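Local coordinates for protein tyrocidine synthase 2 (Brevibacillus parabrevis, PDB 6TA8) that belongs to the nonribosomal peptide synthetase family and has a condensation-domain fold of two halves, each built round a mixed beta sheet, at residues 279-284 and 383-388; 423-428 and 432-437. All blocks are in the same frame, centred on the assembly; numbering follows the deposited sequence.

In the fold
Both contacts belong to the second half of the condensation domain and share its six-stranded mixed sheet, in which strands 383-390 and 421-428 are parallel neighbours. Interaction 1 sets helix 277-293 on one face of this sheet; interaction 2 is the hairpin of strands 421-428 and 431-439 that carries the sheet on toward strand 250-256. Their centres are about 10 Å apart, and along the chain interaction 1 closes before interaction 2 opens. The two are joined directly: Leu-388 N lies 2.7 Å from Ala-425 O, probably hydrogen-bonded. Leu-281, which reaches Tyr-387 in interaction 1, also touches Ala-425, so one helix face packs across both strands.

Interaction 1: 279-284 and 383-388; sequences DLLLTA and ISFNYL
The ring of Phe-385 carries the CD2 methyl of Leu-282 over one face, 4.1 Å from the ring centroid and only 17° off the normal, a CH-pi contact displaced toward the CD2 side of the ring. Leu-281 meets the far end of the same ring obliquely, its CB 3.8 Å from Phe-385 CZ. The Tyr-387 ring is likewise approached obliquely, by Leu-281 CD1, which lies 3.7 Å from Tyr-387 CD1. Leu-281 thus straddles two aromatic residues, and its side chain runs at about a right angle to each. Both rings stand out from the strand with CG anti to the backbone N (chi1 -167° in Phe-385), which carries them toward the helix. The axes of the two segments come within 10.5 Å, helix 279-284 running roughly antiparallel to strand 383-388 (150° between their directions). Leu-285 and Asn-278 of the same helix and Leu-302 of strand 297-304 also touch Phe-385. No hydrogen bond joins the two segments, and between them cohesion comes from dispersion and one CH-pi contact. With no directional bond, the fit rests on the shape of the leucine branches against the two rings, Phe-385 buried and Tyr-387 partly exposed.

Interaction 2: 423-428 and 432-437; sequences ISAMIE and LRISVG
Ile-434 fills the hollow above the smallest side chain on its face of the hairpin: its CD1 reaches over to Ala-425 CB at 3.7 Å. Two successive turns near -60° (chi1 -46°, chi2 -67°) fold this branch across toward the partner strand, while its other branch, CG2, sits against the backbone Ser-424 O at 3.4 Å and beside Ile-423 CG2. At the ends of the same face, Ile-423 and Val-436 lie side by side pointing the same way, and Ile-427 CG1 abuts Leu-432 CD1 at 3.8 Å. These five apolar side chains and Ala-425 make a continuous surface, on which Leu-281 and Leu-285 of helix 277-293 rest against Ala-425 and Ile-423, and helix 259-267 against Ile-427 and Leu-432.

The face bearing Ser-424, Met-426, Arg-433 and Ser-435 is more polar. Met-426 and Arg-433 run alongside each other, and the bend of Arg-433 at chi3 (-83°) brings its guanidinium toward Glu-428. There Glu-428 CB lies at the guanidinium edge, in its plane, and Glu-428 OE1 makes a salt bridge to Arg-433 NH1 at 3.3 Å, with the carboxylate turned nearly perpendicular. Ser-435 OG is hydrogen-bonded to Ser-254 OG of the next strand.

Between the faces the backbones pair through Ser-424 with Ser-435 and Met-426 with Arg-433. Arg-433 N gives the straightest of these bonds, 2.8 Å to Met-426 O; the return bond from Met-426 N to Arg-433 O is weak at 3.3 Å. Hydrogen-bonded and non-hydrogen-bonded pairs alternate without a break, the register of a regular antiparallel beta hairpin, here contributing two adjacent inner strands to the mixed sheet of the condensation domain's second half.

Interaction 1: 279-284 and 383-388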
loop_
_atom_site.group_PDB
_atom_site.type_symbol
_atom_site.label_atom_id
_atom_site.label_comp_id
_atom_site.label_asym_id
_atom_site.label_seq_id
_atom_site.Cartn_x
_atom_site.Cartn_y
_atom_site.Cartn_z
ATOM N N ASP A 279 8.058 13.373 7.436
ATOM C CA ASP A 279 7.939 14.557 8.282
ATOM C C ASP A 279 7.440 15.756 7.485
ATOM O O ASP A 279 6.520 16.463 7.915
ATOM C CB ASP A 279 9.284 14.871 8.939
ATOM C CG ASP A 279 9.684 13.840 9.976
ATOM O OD1 ASP A 279 8.782 13.218 10.576
ATOM O OD2 ASP A 279 10.900 13.654 10.193
ATOM N N LEU A 280 8.033 16.001 6.316
ATOM C CA LEU A 280 7.671 17.171 5.523
ATOM C C LEU A 280 6.319 16.998 4.840
ATOM O O LEU A 280 5.564 17.968 4.702
ATOM C CB LEU A 280 8.758 17.457 4.487
ATOM C CG LEU A 280 10.180 17.590 5.036
ATOM C CD1 LEU A 280 11.172 17.831 3.909
ATOM C CD2 LEU A 280 10.254 18.703 6.071
ATOM N N LEU A 281 5.995 15.777 4.410
ATOM C CA LEU A 281 4.727 15.552 3.721
ATOM C C LEU A 281 3.541 15.666 4.669
ATOM O O LEU A 281 2.463 16.112 4.256
ATOM C CB LEU A 281 4.732 14.182 3.044
ATOM C CG LEU A 281 5.650 14.031 1.830
ATOM C CD1 LEU A 281 5.469 12.665 1.189
ATOM C CD2 LEU A 281 5.394 15.139 0.821
ATOM N N LEU A 282 3.710 15.270 5.932
ATOM C CA LEU A 282 2.615 15.368 6.889
ATOM C C LEU A 282 2.475 16.775 7.457
ATOM O O LEU A 282 1.371 17.174 7.846
ATOM C CB LEU A 282 2.810 14.359 8.022
ATOM C CG LEU A 282 2.562 12.892 7.663
ATOM C CD1 LEU A 282 2.678 12.007 8.896
ATOM C CD2 LEU A 282 1.203 12.723 7.001
ATOM N N THR A 283 3.572 17.533 7.515
ATOM C CA THR A 283 3.493 18.915 7.977
ATOM C C THR A 283 2.704 19.772 6.995
ATOM O O THR A 283 1.791 20.507 7.389
ATOM C CB THR A 283 4.898 19.483 8.179
ATOM O OG1 THR A 283 5.613 18.670 9.118
ATOM C CG2 THR A 283 4.827 20.910 8.703
ATOM N N ALA A 284 3.040 19.686 5.705
ATOM C CA ALA A 284 2.281 20.400 4.687
ATOM C C ALA A 284 0.853 19.887 4.567
ATOM O O ALA A 284 -0.023 20.630 4.116
ATOM C CB ALA A 284 2.986 20.296 3.333
ATOM N N ILE A 383 -9.026 10.460 7.069
ATOM C CA ILE A 383 -8.050 10.628 6.001
ATOM C C ILE A 383 -6.999 9.537 6.135
ATOM O O ILE A 383 -6.538 9.240 7.242
ATOM C CB ILE A 383 -7.390 12.022 6.038
ATOM C CG1 ILE A 383 -8.451 13.120 6.109
ATOM C CG2 ILE A 383 -6.491 12.222 4.827
ATOM C CD1 ILE A 383 -7.869 14.511 6.221
ATOM N N SER A 384 -6.627 8.940 5.008
ATOM C CA SER A 384 -5.580 7.930 4.956
ATOM C C SER A 384 -4.414 8.463 4.138
ATOM O O SER A 384 -4.612 9.000 3.043
ATOM C CB SER A 384 -6.103 6.624 4.352
ATOM O OG SER A 384 -5.093 5.629 4.340
ATOM N N PHE A 385 -3.203 8.319 4.671
ATOM C CA PHE A 385 -1.987 8.740 3.994
ATOM C C PHE A 385 -1.056 7.548 3.824
ATOM O O PHE A 385 -0.979 6.679 4.698
ATOM C CB PHE A 385 -1.273 9.856 4.764
ATOM C CG PHE A 385 -0.202 10.549 3.971
ATOM C CD1 PHE A 385 -0.511 11.623 3.153
ATOM C CD2 PHE A 385 1.115 10.124 4.039
ATOM C CE1 PHE A 385 0.472 12.261 2.422
ATOM C CE2 PHE A 385 2.103 10.757 3.310
ATOM C CZ PHE A 385 1.780 11.827 2.501
ATOM N N ASN A 386 -0.350 7.517 2.697
ATOM C CA ASN A 386 0.564 6.422 2.385
ATOM C C ASN A 386 1.613 6.931 1.410
ATOM O O ASN A 386 1.271 7.371 0.308
ATOM C CB ASN A 386 -0.187 5.227 1.792
ATOM C CG ASN A 386 0.730 4.063 1.468
ATOM O OD1 ASN A 386 1.809 3.928 2.046
ATOM N ND2 ASN A 386 0.304 3.214 0.541
ATOM N N TYR A 387 2.878 6.868 1.813
ATOM C CA TYR A 387 3.999 7.243 0.961
ATOM C C TYR A 387 4.616 5.978 0.381
ATOM O O TYR A 387 5.103 5.122 1.129
ATOM C CB TYR A 387 5.040 8.044 1.739
ATOM C CG TYR A 387 6.264 8.387 0.922
ATOM C CD1 TYR A 387 6.179 9.254 -0.158
ATOM C CD2 TYR A 387 7.503 7.838 1.226
ATOM C CE1 TYR A 387 7.292 9.570 -0.912
ATOM C CE2 TYR A 387 8.623 8.147 0.478
ATOM C CZ TYR A 387 8.512 9.013 -0.590
ATOM O OH TYR A 387 9.624 9.326 -1.338
ATOM N N LEU A 388 4.599 5.863 -0.946
ATOM C CA LEU A 388 5.042 4.649 -1.617
ATOM C C LEU A 388 6.534 4.634 -1.922
ATOM O O LEU A 388 7.079 3.564 -2.212
ATOM C CB LEU A 388 4.257 4.455 -2.918
ATOM C CG LEU A 388 2.738 4.344 -2.769
ATOM C CD1 LEU A 388 2.033 4.893 -3.999
ATOM C CD2 LEU A 388 2.325 2.902 -2.510
#

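Interaction 2: 423-428 and 432-437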
loop_
_atom_site.group_PDB
_atom_site.type_symbol
_atom_site.label_atom_id
_atom_site.label_comp_id
_atom_site.label_asym_id
_atom_site.label_seq_id
_atom_site.Cartn_x
_atom_site.Cartn_y
_atom_site.Cartn_z
ATOM N N ILE A 423 -5.066 9.699 0.425
ATOM C CA ILE A 423 -3.990 10.543 -0.079
ATOM C C ILE A 423 -2.744 9.678 -0.210
ATOM O O ILE A 423 -2.199 9.200 0.793
ATOM C CB ILE A 423 -3.739 11.751 0.832
ATOM C CG1 ILE A 423 -5.014 12.589 0.956
ATOM C CG2 ILE A 423 -2.591 12.592 0.297
ATOM C CD1 ILE A 423 -4.868 13.793 1.857
ATOM N N SER A 424 -2.292 9.477 -1.443
ATOM C CA SER A 424 -1.095 8.706 -1.732
ATOM C C SER A 424 0.030 9.634 -2.171
ATOM O O SER A 424 -0.198 10.772 -2.588
ATOM C CB SER A 424 -1.365 7.655 -2.815
ATOM O OG SER A 424 -2.284 6.678 -2.359
ATOM N N ALA A 425 1.257 9.129 -2.067
ATOM C CA ALA A 425 2.439 9.914 -2.407
ATOM C C ALA A 425 3.493 8.981 -2.979
ATOM O O ALA A 425 3.898 8.022 -2.316
ATOM C CB ALA A 425 2.980 10.654 -1.182
ATOM N N MET A 426 3.932 9.263 -4.203
ATOM C CA MET A 426 4.953 8.458 -4.855
ATOM C C MET A 426 5.801 9.360 -5.736
ATOM O O MET A 426 5.349 10.415 -6.189
ATOM C CB MET A 426 4.338 7.326 -5.687
ATOM C CG MET A 426 3.547 7.802 -6.896
ATOM S SD MET A 426 2.857 6.444 -7.862
ATOM C CE MET A 426 4.342 5.532 -8.280
ATOM N N ILE A 427 7.038 8.935 -5.970
ATOM C CA ILE A 427 7.978 9.652 -6.822
ATOM C C ILE A 427 8.237 8.794 -8.051
ATOM O O ILE A 427 8.762 7.679 -7.940
ATOM C CB ILE A 427 9.286 9.973 -6.085
ATOM C CG1 ILE A 427 9.022 10.931 -4.922
ATOM C CG2 ILE A 427 10.307 10.563 -7.045
ATOM C CD1 ILE A 427 10.277 11.401 -4.225
ATOM N N GLU A 428 7.865 9.309 -9.220
ATOM C CA GLU A 428 8.029 8.596 -10.479
ATOM C C GLU A 428 8.620 9.542 -11.514
ATOM O O GLU A 428 8.135 10.667 -11.676
ATOM C CB GLU A 428 6.693 8.032 -10.973
ATOM C CG GLU A 428 6.757 7.415 -12.359
ATOM C CD GLU A 428 5.761 6.288 -12.542
ATOM O OE1 GLU A 428 5.402 5.643 -11.535
ATOM O OE2 GLU A 428 5.339 6.047 -13.692
ATOM N N LEU A 432 7.648 14.042 -7.713
ATOM C CA LEU A 432 6.793 13.697 -6.583
ATOM C C LEU A 432 5.348 13.984 -6.964
ATOM O O LEU A 432 4.977 15.140 -7.187
ATOM C CB LEU A 432 7.200 14.492 -5.346
ATOM C CG LEU A 432 6.220 14.490 -4.175
ATOM C CD1 LEU A 432 6.298 13.181 -3.407
ATOM C CD2 LEU A 432 6.486 15.671 -3.254
ATOM N N ARG A 433 4.531 12.938 -7.052
ATOM C CA ARG A 433 3.162 13.051 -7.538
ATOM C C ARG A 433 2.202 12.619 -6.441
ATOM O O ARG A 433 2.238 11.467 -5.997
ATOM C CB ARG A 433 2.963 12.210 -8.801
ATOM C CG ARG A 433 4.020 12.466 -9.864
ATOM C CD ARG A 433 3.622 11.914 -11.221
ATOM N NE ARG A 433 3.916 10.490 -11.338
ATOM C CZ ARG A 433 2.990 9.543 -11.445
ATOM N NH1 ARG A 433 3.353 8.272 -11.548
ATOM N NH2 ARG A 433 1.704 9.865 -11.452
ATOM N N ILE A 434 1.346 13.542 -6.012
ATOM C CA ILE A 434 0.354 13.292 -4.972
ATOM C C ILE A 434 -0.992 13.038 -5.630
ATOM O O ILE A 434 -1.341 13.682 -6.628
ATOM C CB ILE A 434 0.271 14.476 -3.989
ATOM C CG1 ILE A 434 1.673 14.929 -3.573
ATOM C CG2 ILE A 434 -0.570 14.108 -2.775
ATOM C CD1 ILE A 434 2.431 13.915 -2.751
ATOM N N SER A 435 -1.753 12.099 -5.073
ATOM C CA SER A 435 -3.075 11.752 -5.580
ATOM C C SER A 435 -4.048 11.670 -4.414
ATOM O O SER A 435 -3.740 11.058 -3.388
ATOM C CB SER A 435 -3.044 10.425 -6.343
ATOM O OG SER A 435 -2.094 10.467 -7.394
ATOM N N VAL A 436 -5.215 12.288 -4.575
ATOM C CA VAL A 436 -6.249 12.315 -3.546
ATOM C C VAL A 436 -7.478 11.601 -4.091
ATOM O O VAL A 436 -8.044 12.020 -5.109
ATOM C CB VAL A 436 -6.595 13.750 -3.119
ATOM C CG1 VAL A 436 -7.591 13.735 -1.968
ATOM C CG2 VAL A 436 -5.333 14.508 -2.733
ATOM N N GLY A 437 -7.889 10.531 -3.415
ATOM C CA GLY A 437 -9.064 9.774 -3.807
ATOM C C GLY A 437 -10.273 10.191 -2.988
ATOM O O GLY A 437 -10.206 10.277 -1.760
#